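Local coordinates for serine proteinase inhibitor 1 (Myxoma virus, PDB 6BJ5), which inhibits serine proteases as a member of the serpin family and is important for the virulence of the virus, at residues E77-A82 against K141-S146; V84-E89 against V102-F107; N111-I116 against V128-D133; R269-P274 against L288-V293. All coordinates share one frame; numbering follows the deposited sequence.

Contact 1 (E77-A82 against K141-S146)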
loop_
_atom_site.group_PDB
_atom_site.type_symbol
_atom_site.label_atom_id
_atom_site.label_comp_id
_atom_site.label_asym_id
_atom_site.label_seq_id
_atom_site.Cartn_x
_atom_site.Cartn_y
_atom_site.Cartn_z
ATOM N N GLU A 77 -13.154 -5.155 -7.807
ATOM C CA GLU A 77 -14.533 -5.608 -7.798
ATOM C C GLU A 77 -15.361 -4.499 -7.174
ATOM O O GLU A 77 -14.859 -3.722 -6.353
ATOM C CB GLU A 77 -14.732 -6.912 -6.986
ATOM C CG GLU A 77 -13.870 -8.090 -7.420
ATOM C CD GLU A 77 -14.109 -8.535 -8.854
ATOM O OE1 GLU A 77 -15.276 -8.649 -9.287
ATOM O OE2 GLU A 77 -13.111 -8.749 -9.566
ATOM N N LEU A 78 -16.625 -4.423 -7.590
ATOM C CA LEU A 78 -17.599 -3.503 -7.025
ATOM C C LEU A 78 -18.842 -4.299 -6.636
ATOM O O LEU A 78 -19.375 -5.067 -7.442
ATOM C CB LEU A 78 -17.941 -2.386 -8.025
ATOM C CG LEU A 78 -19.042 -1.400 -7.624
ATOM C CD1 LEU A 78 -18.690 -0.640 -6.341
ATOM C CD2 LEU A 78 -19.351 -0.437 -8.762
ATOM N N PHE A 79 -19.300 -4.124 -5.407
ATOM C CA PHE A 79 -20.466 -4.835 -4.895
ATOM C C PHE A 79 -21.535 -3.793 -4.616
ATOM O O PHE A 79 -21.428 -3.031 -3.647
ATOM C CB PHE A 79 -20.111 -5.605 -3.625
ATOM C CG PHE A 79 -19.041 -6.617 -3.831
ATOM C CD1 PHE A 79 -19.349 -7.896 -4.246
ATOM C CD2 PHE A 79 -17.706 -6.265 -3.671
ATOM C CE1 PHE A 79 -18.347 -8.819 -4.469
ATOM C CE2 PHE A 79 -16.703 -7.182 -3.893
ATOM C CZ PHE A 79 -17.023 -8.461 -4.295
ATOM N N VAL A 80 -22.559 -3.741 -5.454
ATOM C CA VAL A 80 -23.633 -2.782 -5.266
ATOM C C VAL A 80 -24.864 -3.534 -4.809
ATOM O O VAL A 80 -25.182 -4.604 -5.339
ATOM C CB VAL A 80 -23.917 -1.981 -6.543
ATOM C CG1 VAL A 80 -25.046 -0.996 -6.287
ATOM C CG2 VAL A 80 -22.661 -1.257 -6.939
ATOM N N ASP A 81 -25.560 -2.958 -3.834
ATOM C CA ASP A 81 -26.753 -3.588 -3.309
ATOM C C ASP A 81 -27.803 -3.730 -4.405
ATOM O O ASP A 81 -27.891 -2.899 -5.313
ATOM C CB ASP A 81 -27.309 -2.789 -2.145
ATOM C CG ASP A 81 -28.418 -3.528 -1.441
ATOM O OD1 ASP A 81 -28.122 -4.438 -0.640
ATOM O OD2 ASP A 81 -29.593 -3.237 -1.735
ATOM N N ALA A 82 -28.548 -4.845 -4.363
ATOM C CA ALA A 82 -29.539 -5.136 -5.402
ATOM C C ALA A 82 -30.707 -4.161 -5.432
ATOM O O ALA A 82 -31.420 -4.125 -6.435
ATOM C CB ALA A 82 -30.092 -6.547 -5.241
ATOM N N LYS A 141 -24.432 0.599 0.885
ATOM C CA LYS A 141 -25.023 0.288 -0.423
ATOM C C LYS A 141 -24.026 -0.009 -1.527
ATOM O O LYS A 141 -24.454 -0.539 -2.550
ATOM C CB LYS A 141 -26.004 1.384 -0.955
ATOM C CG LYS A 141 -27.143 1.873 -0.029
ATOM C CD LYS A 141 -27.963 0.625 0.425
ATOM C CE LYS A 141 -27.641 0.260 1.933
ATOM N NZ LYS A 141 -27.820 -1.166 2.464
ATOM N N MET A 142 -22.726 0.170 -1.313
ATOM C CA MET A 142 -21.744 -0.186 -2.327
ATOM C C MET A 142 -20.450 -0.612 -1.637
ATOM O O MET A 142 -20.147 -0.123 -0.549
ATOM C CB MET A 142 -21.480 1.005 -3.238
ATOM C CG MET A 142 -20.394 1.945 -2.665
ATOM S SD MET A 142 -20.265 3.441 -3.613
ATOM C CE MET A 142 -20.568 2.725 -5.217
ATOM N N LEU A 143 -19.711 -1.560 -2.215
ATOM C CA LEU A 143 -18.376 -1.847 -1.711
ATOM C C LEU A 143 -17.440 -1.857 -2.906
ATOM O O LEU A 143 -17.658 -2.614 -3.858
ATOM C CB LEU A 143 -18.336 -3.178 -0.954
ATOM C CG LEU A 143 -16.923 -3.462 -0.455
ATOM C CD1 LEU A 143 -16.666 -2.562 0.771
ATOM C CD2 LEU A 143 -16.756 -4.922 -0.118
ATOM N N LEU A 144 -16.466 -0.959 -2.906
ATOM C CA LEU A 144 -15.465 -0.919 -3.958
ATOM C C LEU A 144 -14.208 -1.523 -3.363
ATOM O O LEU A 144 -13.713 -1.036 -2.343
ATOM C CB LEU A 144 -15.192 0.504 -4.424
ATOM C CG LEU A 144 -14.524 0.613 -5.792
ATOM C CD1 LEU A 144 -14.802 1.981 -6.387
ATOM C CD2 LEU A 144 -13.022 0.333 -5.754
ATOM N N LEU A 145 -13.703 -2.586 -3.975
ATOM C CA LEU A 145 -12.630 -3.337 -3.350
ATOM C C LEU A 145 -11.460 -3.484 -4.321
ATOM O O LEU A 145 -11.646 -3.913 -5.472
ATOM C CB LEU A 145 -13.139 -4.692 -2.862
ATOM C CG LEU A 145 -12.031 -5.594 -2.333
ATOM C CD1 LEU A 145 -11.597 -5.111 -0.974
ATOM C CD2 LEU A 145 -12.502 -7.030 -2.266
ATOM N N SER A 146 -10.266 -3.107 -3.840
ATOM C CA SER A 146 -8.996 -3.199 -4.564
ATOM C C SER A 146 -8.027 -4.090 -3.783
ATOM O O SER A 146 -7.683 -3.791 -2.629
ATOM C CB SER A 146 -8.385 -1.808 -4.769
ATOM O OG SER A 146 -7.167 -1.857 -5.504
#

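Contact 2 (V84-E89 against V102-F107)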
loop_
_atom_site.group_PDB
_atom_site.type_symbol
_atom_site.label_atom_id
_atom_site.label_comp_id
_atom_site.label_asym_id
_atom_site.label_seq_id
_atom_site.Cartn_x
_atom_site.Cartn_y
_atom_site.Cartn_z
ATOM N N VAL A 84 -30.232 -0.939 -5.537
ATOM C CA VAL A 84 -29.718 0.289 -6.147
ATOM C C VAL A 84 -29.826 0.256 -7.671
ATOM O O VAL A 84 -29.149 -0.544 -8.335
ATOM C CB VAL A 84 -28.251 0.515 -5.754
ATOM C CG1 VAL A 84 -27.737 1.798 -6.377
ATOM C CG2 VAL A 84 -28.072 0.494 -4.252
ATOM N N PRO A 85 -30.600 1.147 -8.280
ATOM C CA PRO A 85 -30.603 1.225 -9.743
ATOM C C PRO A 85 -29.273 1.759 -10.248
ATOM O O PRO A 85 -28.745 2.747 -9.737
ATOM C CB PRO A 85 -31.753 2.190 -10.045
ATOM C CG PRO A 85 -31.852 3.029 -8.815
ATOM C CD PRO A 85 -31.509 2.130 -7.670
ATOM N N LEU A 86 -28.711 1.059 -11.216
ATOM C CA LEU A 86 -27.493 1.465 -11.890
ATOM C C LEU A 86 -27.830 1.758 -13.343
ATOM O O LEU A 86 -28.497 0.948 -13.993
ATOM C CB LEU A 86 -26.422 0.373 -11.776
ATOM C CG LEU A 86 -25.457 0.397 -10.585
ATOM C CD1 LEU A 86 -26.022 0.974 -9.314
ATOM C CD2 LEU A 86 -24.835 -0.981 -10.344
ATOM N N ARG A 87 -27.397 2.921 -13.836
ATOM C CA ARG A 87 -27.435 3.176 -15.267
ATOM C C ARG A 87 -26.772 2.015 -15.995
ATOM O O ARG A 87 -25.650 1.634 -15.650
ATOM C CB ARG A 87 -26.710 4.472 -15.644
ATOM C CG ARG A 87 -27.071 5.689 -14.812
ATOM C CD ARG A 87 -26.785 7.013 -15.552
ATOM N NE ARG A 87 -27.099 8.120 -14.657
ATOM C CZ ARG A 87 -28.285 8.713 -14.592
ATOM N NH1 ARG A 87 -28.487 9.696 -13.720
ATOM N NH2 ARG A 87 -29.267 8.335 -15.410
ATOM N N PRO A 88 -27.433 1.414 -16.974
ATOM C CA PRO A 88 -26.791 0.313 -17.710
ATOM C C PRO A 88 -25.466 0.695 -18.351
ATOM O O PRO A 88 -24.588 -0.171 -18.488
ATOM C CB PRO A 88 -27.859 -0.080 -18.745
ATOM C CG PRO A 88 -28.765 1.119 -18.842
ATOM C CD PRO A 88 -28.789 1.717 -17.470
ATOM N N GLU A 89 -25.273 1.969 -18.716
ATOM C CA GLU A 89 -24.006 2.377 -19.321
ATOM C C GLU A 89 -22.871 2.391 -18.314
ATOM O O GLU A 89 -21.710 2.282 -18.712
ATOM C CB GLU A 89 -24.115 3.756 -19.980
ATOM C CG GLU A 89 -25.396 3.987 -20.768
ATOM C CD GLU A 89 -26.563 4.456 -19.907
ATOM O OE1 GLU A 89 -27.340 5.314 -20.379
ATOM O OE2 GLU A 89 -26.696 3.985 -18.755
ATOM N N VAL A 102 -20.245 -5.796 -12.145
ATOM C CA VAL A 102 -20.756 -5.392 -10.851
ATOM C C VAL A 102 -21.521 -6.552 -10.241
ATOM O O VAL A 102 -22.324 -7.214 -10.911
ATOM C CB VAL A 102 -21.646 -4.152 -11.008
ATOM C CG1 VAL A 102 -22.230 -3.750 -9.654
ATOM C CG2 VAL A 102 -20.851 -3.022 -11.619
ATOM N N GLN A 103 -21.265 -6.809 -8.966
ATOM C CA GLN A 103 -21.872 -7.930 -8.256
ATOM C C GLN A 103 -23.013 -7.391 -7.406
ATOM O O GLN A 103 -22.780 -6.662 -6.438
ATOM C CB GLN A 103 -20.845 -8.647 -7.381
ATOM C CG GLN A 103 -19.667 -9.185 -8.153
ATOM C CD GLN A 103 -20.076 -10.246 -9.148
ATOM O OE1 GLN A 103 -20.770 -11.204 -8.794
ATOM N NE2 GLN A 103 -19.644 -10.090 -10.399
ATOM N N ARG A 104 -24.244 -7.757 -7.752
ATOM C CA ARG A 104 -25.384 -7.317 -6.961
ATOM C C ARG A 104 -25.439 -8.195 -5.720
ATOM O O ARG A 104 -25.216 -9.408 -5.788
ATOM C CB ARG A 104 -26.697 -7.406 -7.742
ATOM C CG ARG A 104 -26.661 -6.894 -9.191
ATOM C CD ARG A 104 -26.211 -5.469 -9.414
ATOM N NE ARG A 104 -26.887 -4.477 -8.598
ATOM C CZ ARG A 104 -27.617 -3.482 -9.088
ATOM N NH1 ARG A 104 -28.170 -2.619 -8.251
ATOM N NH2 ARG A 104 -27.799 -3.352 -10.400
ATOM N N VAL A 105 -25.716 -7.572 -4.580
ATOM C CA VAL A 105 -25.492 -8.165 -3.268
ATOM C C VAL A 105 -26.555 -7.569 -2.353
ATOM O O VAL A 105 -27.172 -6.554 -2.680
ATOM C CB VAL A 105 -24.043 -7.843 -2.792
ATOM C CG1 VAL A 105 -23.985 -6.484 -2.187
ATOM C CG2 VAL A 105 -23.467 -8.871 -1.853
ATOM N N THR A 106 -26.826 -8.222 -1.224
ATOM C CA THR A 106 -27.758 -7.672 -0.239
ATOM C C THR A 106 -26.986 -7.306 1.013
ATOM O O THR A 106 -26.637 -8.189 1.801
ATOM C CB THR A 106 -28.864 -8.659 0.127
ATOM O OG1 THR A 106 -29.574 -9.055 -1.050
ATOM C CG2 THR A 106 -29.836 -7.993 1.094
ATOM N N PHE A 107 -26.787 -6.016 1.244
ATOM C CA PHE A 107 -25.926 -5.645 2.360
ATOM C C PHE A 107 -26.575 -5.722 3.739
ATOM O O PHE A 107 -25.975 -5.210 4.690
ATOM C CB PHE A 107 -25.333 -4.249 2.161
ATOM C CG PHE A 107 -24.150 -4.226 1.227
ATOM C CD1 PHE A 107 -22.928 -4.757 1.650
ATOM C CD2 PHE A 107 -24.229 -3.642 -0.038
ATOM C CE1 PHE A 107 -21.830 -4.751 0.829
ATOM C CE2 PHE A 107 -23.112 -3.617 -0.871
ATOM C CZ PHE A 107 -21.922 -4.178 -0.440
#

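Contact 3 (N111-I116 against V128-D133)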
loop_
_atom_site.group_PDB
_atom_site.type_symbol
_atom_site.label_atom_id
_atom_site.label_comp_id
_atom_site.label_asym_id
_atom_site.label_seq_id
_atom_site.Cartn_x
_atom_site.Cartn_y
_atom_site.Cartn_z
ATOM N N ASN A 111 -25.093 -13.731 5.285
ATOM C CA ASN A 111 -24.036 -14.322 4.479
ATOM C C ASN A 111 -23.485 -13.362 3.419
ATOM O O ASN A 111 -22.755 -13.805 2.525
ATOM C CB ASN A 111 -24.522 -15.626 3.830
ATOM C CG ASN A 111 -25.852 -15.469 3.098
ATOM O OD1 ASN A 111 -26.858 -15.067 3.685
ATOM N ND2 ASN A 111 -25.858 -15.797 1.809
ATOM N N VAL A 112 -23.796 -12.063 3.505
ATOM C CA VAL A 112 -23.226 -11.113 2.548
ATOM C C VAL A 112 -21.700 -11.187 2.589
ATOM O O VAL A 112 -21.036 -11.329 1.555
ATOM C CB VAL A 112 -23.767 -9.685 2.795
ATOM C CG1 VAL A 112 -23.151 -9.017 4.015
ATOM C CG2 VAL A 112 -23.551 -8.811 1.576
ATOM N N LYS A 113 -21.135 -11.186 3.794
ATOM C CA LYS A 113 -19.715 -11.459 3.968
ATOM C C LYS A 113 -19.313 -12.773 3.324
ATOM O O LYS A 113 -18.268 -12.869 2.670
ATOM C CB LYS A 113 -19.404 -11.501 5.448
ATOM C CG LYS A 113 -19.507 -10.193 6.095
ATOM C CD LYS A 113 -18.184 -9.787 6.459
ATOM C CE LYS A 113 -18.185 -9.353 7.777
ATOM N NZ LYS A 113 -16.912 -9.573 8.363
ATOM N N ASP A 114 -20.118 -13.814 3.537
ATOM C CA ASP A 114 -19.796 -15.112 2.959
ATOM C C ASP A 114 -19.815 -15.041 1.440
ATOM O O ASP A 114 -18.883 -15.515 0.785
ATOM C CB ASP A 114 -20.760 -16.178 3.488
ATOM C CG ASP A 114 -20.705 -16.311 5.006
ATOM O OD1 ASP A 114 -19.701 -15.855 5.604
ATOM O OD2 ASP A 114 -21.658 -16.870 5.595
ATOM N N VAL A 115 -20.845 -14.408 0.868
ATOM C CA VAL A 115 -20.898 -14.227 -0.580
ATOM C C VAL A 115 -19.642 -13.530 -1.074
ATOM O O VAL A 115 -19.056 -13.919 -2.093
ATOM C CB VAL A 115 -22.152 -13.434 -0.995
ATOM C CG1 VAL A 115 -22.235 -13.373 -2.514
ATOM C CG2 VAL A 115 -23.424 -14.038 -0.404
ATOM N N ILE A 116 -19.199 -12.499 -0.356
ATOM C CA ILE A 116 -18.146 -11.648 -0.897
ATOM C C ILE A 116 -16.776 -12.292 -0.717
ATOM O O ILE A 116 -15.949 -12.282 -1.637
ATOM C CB ILE A 116 -18.230 -10.241 -0.276
ATOM C CG1 ILE A 116 -19.493 -9.538 -0.788
ATOM C CG2 ILE A 116 -16.995 -9.422 -0.640
ATOM C CD1 ILE A 116 -19.898 -8.320 0.008
ATOM N N VAL A 128 -9.214 -14.659 0.201
ATOM C CA VAL A 128 -10.230 -14.383 1.218
ATOM C C VAL A 128 -9.710 -13.434 2.295
ATOM O O VAL A 128 -8.981 -13.845 3.212
ATOM C CB VAL A 128 -10.759 -15.689 1.852
ATOM C CG1 VAL A 128 -11.569 -15.397 3.117
ATOM C CG2 VAL A 128 -11.610 -16.449 0.840
ATOM N N PRO A 129 -10.086 -12.148 2.164
ATOM C CA PRO A 129 -9.714 -11.148 3.169
ATOM C C PRO A 129 -10.863 -10.799 4.101
ATOM O O PRO A 129 -11.442 -9.715 3.966
ATOM C CB PRO A 129 -9.343 -9.942 2.303
ATOM C CG PRO A 129 -10.358 -10.027 1.161
ATOM C CD PRO A 129 -10.635 -11.511 0.947
ATOM N N ARG A 130 -11.206 -11.673 5.052
ATOM C CA ARG A 130 -12.419 -11.427 5.827
ATOM C C ARG A 130 -12.257 -10.324 6.872
ATOM O O ARG A 130 -13.250 -9.963 7.527
ATOM C CB ARG A 130 -12.899 -12.719 6.500
ATOM C CG ARG A 130 -14.425 -12.782 6.557
ATOM C CD ARG A 130 -14.998 -13.525 7.753
ATOM N NE ARG A 130 -16.421 -13.773 7.545
ATOM C CZ ARG A 130 -17.387 -13.312 8.328
ATOM N NH1 ARG A 130 -17.083 -12.585 9.388
ATOM N NH2 ARG A 130 -18.652 -13.583 8.047
ATOM N N VAL A 131 -11.054 -9.746 7.006
ATOM C CA VAL A 131 -10.784 -8.631 7.913
ATOM C C VAL A 131 -11.445 -7.373 7.334
ATOM O O VAL A 131 -10.845 -6.293 7.260
ATOM C CB VAL A 131 -9.259 -8.478 8.128
ATOM C CG1 VAL A 131 -8.905 -7.379 9.142
ATOM C CG2 VAL A 131 -8.648 -9.801 8.581
ATOM N N LEU A 132 -12.700 -7.518 6.905
ATOM C CA LEU A 132 -13.469 -6.433 6.316
ATOM C C LEU A 132 -14.802 -6.243 7.029
ATOM O O LEU A 132 -15.707 -5.605 6.484
ATOM C CB LEU A 132 -13.686 -6.672 4.816
ATOM C CG LEU A 132 -14.458 -7.905 4.286
ATOM C CD1 LEU A 132 -15.943 -7.671 4.209
ATOM C CD2 LEU A 132 -13.991 -8.323 2.907
ATOM N N ASP A 133 -14.961 -6.800 8.236
ATOM C CA ASP A 133 -16.144 -6.451 9.016
ATOM C C ASP A 133 -16.027 -5.073 9.623
ATOM O O ASP A 133 -17.045 -4.471 9.979
ATOM C CB ASP A 133 -16.414 -7.445 10.141
ATOM C CG ASP A 133 -17.831 -7.313 10.688
ATOM O OD1 ASP A 133 -18.806 -7.536 9.940
ATOM O OD2 ASP A 133 -17.977 -6.958 11.872
#

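Contact 4 (R269-P274 against L288-V293)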
loop_
_atom_site.group_PDB
_atom_site.type_symbol
_atom_site.label_atom_id
_atom_site.label_comp_id
_atom_site.label_asym_id
_atom_site.label_seq_id
_atom_site.Cartn_x
_atom_site.Cartn_y
_atom_site.Cartn_z
ATOM N N ARG A 269 -13.192 15.579 -0.964
ATOM C CA ARG A 269 -14.162 15.946 0.056
ATOM C C ARG A 269 -15.595 15.676 -0.365
ATOM O O ARG A 269 -16.399 15.243 0.470
ATOM C CB ARG A 269 -14.006 17.430 0.413
ATOM C CG ARG A 269 -12.653 17.828 1.010
ATOM C CD ARG A 269 -12.689 19.275 1.475
ATOM N NE ARG A 269 -11.403 19.787 1.939
ATOM C CZ ARG A 269 -10.932 19.672 3.175
ATOM N NH1 ARG A 269 -11.635 19.042 4.106
ATOM N NH2 ARG A 269 -9.751 20.195 3.482
ATOM N N ASP A 270 -15.935 15.921 -1.642
ATOM C CA ASP A 270 -17.326 15.795 -2.077
ATOM C C ASP A 270 -17.817 14.358 -1.964
ATOM O O ASP A 270 -18.976 14.114 -1.598
ATOM C CB ASP A 270 -17.508 16.284 -3.520
ATOM C CG ASP A 270 -17.708 17.787 -3.622
ATOM O OD1 ASP A 270 -17.764 18.462 -2.574
ATOM O OD2 ASP A 270 -17.907 18.282 -4.755
ATOM N N ALA A 271 -16.947 13.394 -2.260
ATOM C CA ALA A 271 -17.353 11.999 -2.206
ATOM C C ALA A 271 -17.931 11.632 -0.849
ATOM O O ALA A 271 -18.841 10.803 -0.776
ATOM C CB ALA A 271 -16.162 11.096 -2.541
ATOM N N PHE A 272 -17.473 12.281 0.224
ATOM C CA PHE A 272 -17.940 11.963 1.574
ATOM C C PHE A 272 -19.146 12.776 2.003
ATOM O O PHE A 272 -19.745 12.463 3.038
ATOM C CB PHE A 272 -16.838 12.194 2.621
ATOM C CG PHE A 272 -15.627 11.348 2.417
ATOM C CD1 PHE A 272 -14.606 11.765 1.570
ATOM C CD2 PHE A 272 -15.516 10.112 3.045
ATOM C CE1 PHE A 272 -13.486 10.972 1.374
ATOM C CE2 PHE A 272 -14.405 9.318 2.850
ATOM C CZ PHE A 272 -13.385 9.752 2.011
ATOM N N ASP A 273 -19.521 13.800 1.242
ATOM C CA ASP A 273 -20.570 14.698 1.683
ATOM C C ASP A 273 -21.855 14.282 0.995
ATOM O O ASP A 273 -21.945 14.386 -0.242
ATOM C CB ASP A 273 -20.209 16.136 1.328
ATOM C CG ASP A 273 -21.274 17.134 1.728
ATOM O OD1 ASP A 273 -22.337 16.735 2.263
ATOM O OD2 ASP A 273 -21.028 18.342 1.499
ATOM N N PRO A 274 -22.872 13.827 1.732
ATOM C CA PRO A 274 -24.099 13.338 1.072
ATOM C C PRO A 274 -24.813 14.412 0.270
ATOM O O PRO A 274 -25.376 14.117 -0.796
ATOM C CB PRO A 274 -24.964 12.859 2.250
ATOM C CG PRO A 274 -24.001 12.610 3.356
ATOM C CD PRO A 274 -22.898 13.615 3.188
ATOM N N LEU A 288 -25.950 7.724 -3.484
ATOM C CA LEU A 288 -24.783 6.893 -3.257
ATOM C C LEU A 288 -23.582 7.792 -2.953
ATOM O O LEU A 288 -23.209 8.632 -3.772
ATOM C CB LEU A 288 -24.497 6.019 -4.480
ATOM C CG LEU A 288 -25.606 5.051 -4.895
ATOM C CD1 LEU A 288 -25.224 4.310 -6.167
ATOM C CD2 LEU A 288 -25.915 4.073 -3.772
ATOM N N TYR A 289 -22.972 7.608 -1.784
ATOM C CA TYR A 289 -21.804 8.375 -1.407
ATOM C C TYR A 289 -20.916 7.493 -0.556
ATOM O O TYR A 289 -21.302 6.402 -0.130
ATOM C CB TYR A 289 -22.179 9.650 -0.657
ATOM C CG TYR A 289 -22.888 9.357 0.628
ATOM C CD1 TYR A 289 -22.218 9.419 1.842
ATOM C CD2 TYR A 289 -24.223 8.980 0.628
ATOM C CE1 TYR A 289 -22.866 9.134 3.024
ATOM C CE2 TYR A 289 -24.878 8.690 1.796
ATOM C CZ TYR A 289 -24.199 8.770 2.995
ATOM O OH TYR A 289 -24.855 8.476 4.170
ATOM N N VAL A 290 -19.710 7.976 -0.342
ATOM C CA VAL A 290 -18.681 7.239 0.364
ATOM C C VAL A 290 -18.729 7.594 1.840
ATOM O O VAL A 290 -18.767 8.773 2.208
ATOM C CB VAL A 290 -17.303 7.546 -0.229
ATOM C CG1 VAL A 290 -16.218 6.862 0.583
ATOM C CG2 VAL A 290 -17.280 7.137 -1.697
ATOM N N THR A 291 -18.726 6.576 2.690
ATOM C CA THR A 291 -18.633 6.797 4.125
ATOM C C THR A 291 -17.258 6.469 4.679
ATOM O O THR A 291 -16.731 7.238 5.488
ATOM C CB THR A 291 -19.656 5.940 4.873
ATOM O OG1 THR A 291 -20.937 6.008 4.227
ATOM C CG2 THR A 291 -19.766 6.426 6.303
ATOM N N LYS A 292 -16.633 5.379 4.219
ATOM C CA LYS A 292 -15.380 4.908 4.794
ATOM C C LYS A 292 -14.455 4.457 3.678
ATOM O O LYS A 292 -14.902 3.869 2.691
ATOM C CB LYS A 292 -15.565 3.763 5.815
ATOM C CG LYS A 292 -16.607 3.989 6.902
ATOM C CD LYS A 292 -16.846 2.719 7.727
ATOM C CE LYS A 292 -18.308 2.585 8.171
ATOM N NZ LYS A 292 -18.486 1.662 9.335
ATOM N N VAL A 293 -13.162 4.721 3.855
ATOM C CA VAL A 293 -12.119 4.133 3.029
ATOM C C VAL A 293 -11.146 3.459 3.978
ATOM O O VAL A 293 -10.501 4.128 4.800
ATOM C CB VAL A 293 -11.389 5.156 2.151
ATOM C CG1 VAL A 293 -10.368 4.419 1.265
ATOM C CG2 VAL A 293 -12.374 5.942 1.299
#

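Contact 1 (E77-A82 against K141-S146)
The Phe79 ring turns an edge to strand 142-146: near the ring plane, Leu143 O lies 3.7 Å from Phe79 CD2, and Leu145 CB lies beside CE2. With CG beside its backbone N (chi1 -60°), Phe79 runs alongside Leu143, and Phe79 CD2 meets Leu143 CD2 at 3.9 Å. Gln103 and Phe107 also touch this aromatic side chain. On the opposite face of the sheet, Leu78 CD1 lies 3.3 Å from Leu143 O and also touches Met142 CE and Leu144 CB, and Phe90 and Phe94 of helix 88-98 pack against Leu78. The two strands are antiparallel (176°). Glu77 with Leu145 and Phe79 with Leu143 form hydrogen-bonded pairs; Phe79 N to Leu143 O, at 2.7 Å, is one of their four bonds. Asp81 N adds a bond to Lys141 O of 3.0 Å where strand 73-81 ends and strand 142-153 is about to begin. The Asp81 carboxylate is taken up by Ser83 and by Phe107 N, while Lys141 NZ, poorly ordered and weakly hydrogen-bonded to Arg138 O, stays 4.5 Å from Asp81 OD1. In the large serpin beta-sheet, the join therefore rests on main-chain bonds and apolar packing, the nearby opposite charges probably adding no more than weak attraction.

Contact 2 (V84-E89 against V102-F107)
Leu86 touches both Arg104 and Val102 through a single methyl group. Its CD2 sits over one face of the Arg104 guanidinium, 3.8 Å from Arg104 NH2 and displaced toward the rim of the group, while the same carbon meets Val102 CG1 at 3.9 Å, tip to tip. Leu86 and Arg104 arrive from opposite directions. The arginine chain is folded at both chi2 (-57°) and chi3 (-51°), which swings its flat end back toward residues 84-86 although its CB sets out across that direction. Val84 borders the edge of the guanidinium, its CB lying 4.0 Å from Arg104 NH1. The modelled closeness of Val84 O to NH1 is doubtful; NH1 is hydrogen-bonded to Asp81 O. Arg104 is exposed, while the Leu86 and Val102 methyls face the protein, where Val80 touches both, and Thr91 of the helix also reaches these two. Val84 in turn packs on Leu288. The contact bridges the start of helix 88-98 and the short strand 103-105 that follows it. Strand 73-81, this helix and strand 103-105, which runs parallel beside the first strand, make up a beta-alpha-beta crossover at one edge of the large serpin sheet.

Contact 3 (N111-I116 against V128-D133)
Lys113 and Arg130 cross at about a right angle, the aliphatic part of the lysine passing over one face of the guanidinium. Lys113 CD stands 4.0 Å above the plane, over its centre, and Lys113 CB approaches Arg130 NH2 to 3.4 Å. Asp114 meets the same group at its edge: OD1 lies in the guanidinium plane, 3.5 Å from Arg130 NH2, in a straight (167°) but weak hydrogen bond that forms part of a salt bridge. The carboxylate is turned 45° against the guanidinium, so the two planes do not match as they would in a flat two-pronged pair. Residues 113 and 114 belong to the first turn of helix 112-120, which corresponds to the helix that lies across the large sheet in serpins, and 128-133 to the irregular return from it to strand 142-153. Buried Leu132 slides past Lys113 in the opposite direction, and its CD1 touches Lys113 CD at 3.8 Å. Leu132 sets out toward the helix, and a chi1 of 61° keeps CD1 there. The Lys113 ammonium group is modelled 3.2 Å from Asp133 OD1 in a salt bridge, the side chains crossing nearly perpendicularly. Clashes nearby make the position of both atoms doubtful, and the same caution covers the closeness of Lys113 NZ to Arg130. Asn117, one turn further along the helix, touches Arg130, Pro129 and Val128.

Contact 4 (R269-P274 against L288-V293)
A chi1 of 62° places Tyr289 CG between its backbone N and carbonyl carbon, and the phenol ring thereby comes to lie against Pro274. This is the irregular approach to strand 293-302 of the large serpin sheet, where the chain after helix 260-265 makes a short helix-like turn at 270-272 and its own continuation, 288-293, then packs beside it. Pro274 CG stands over one face of the Tyr289 ring, 3.9 Å from the centroid and 20° off the normal, a CH-pi contact shifted toward the rim on the CE1 side. Ala271 O borders the edge of the same ring. Phe272, whose CG lies beside its backbone N, sends its ring toward Val290 and Val293: CE2 meets Val290 CG1 at 3.8 Å, CZ meets Val293 CG2 at 4.0 Å, and Thr291 O lies at the ring edge, in plane. Phe272 and Val293 cross at about a right angle. Arg260 and Gln264 of helix 260-265 also touch Phe272, while Ile314 of strand 305-314 packs on both valines, so both touch Phe272 as well as Ile314. Ala271 CB adds a looser apolar touch to Val290 CG2. The backbones meet at Phe272 and Val290: Phe272 CA makes a CA-H...O contact with Val290 O at 3.4 Å (162° at the hydrogen), and Val290 N donates a hydrogen bond of 3.0 Å to Ala271 O.

In the fold
After the N-terminal helices and a short strand, the chain enters strand 73-81, and contact 1 closes the long loop from there to strand 142-153. Contacts 2 and 3 nest inside that loop, one after the other: contact 2 spans helix 88-98, and contact 3 the end of helix 112-120 and the unmodelled residues after it. Contact 4 closes a short loop much later; none of the four cross. Ala82 N probably bonds Val105 O between contacts 1 and 2, Val112 packs on Val105 and Thr106, Ile116 on Phe79, and Leu288 on Lys141. Together they tie edge strand 103-105 and its neighbours 73-81 and 142-153 to helices 88-98 and 112-120, with contact 4 joining the loop before strand 293-302.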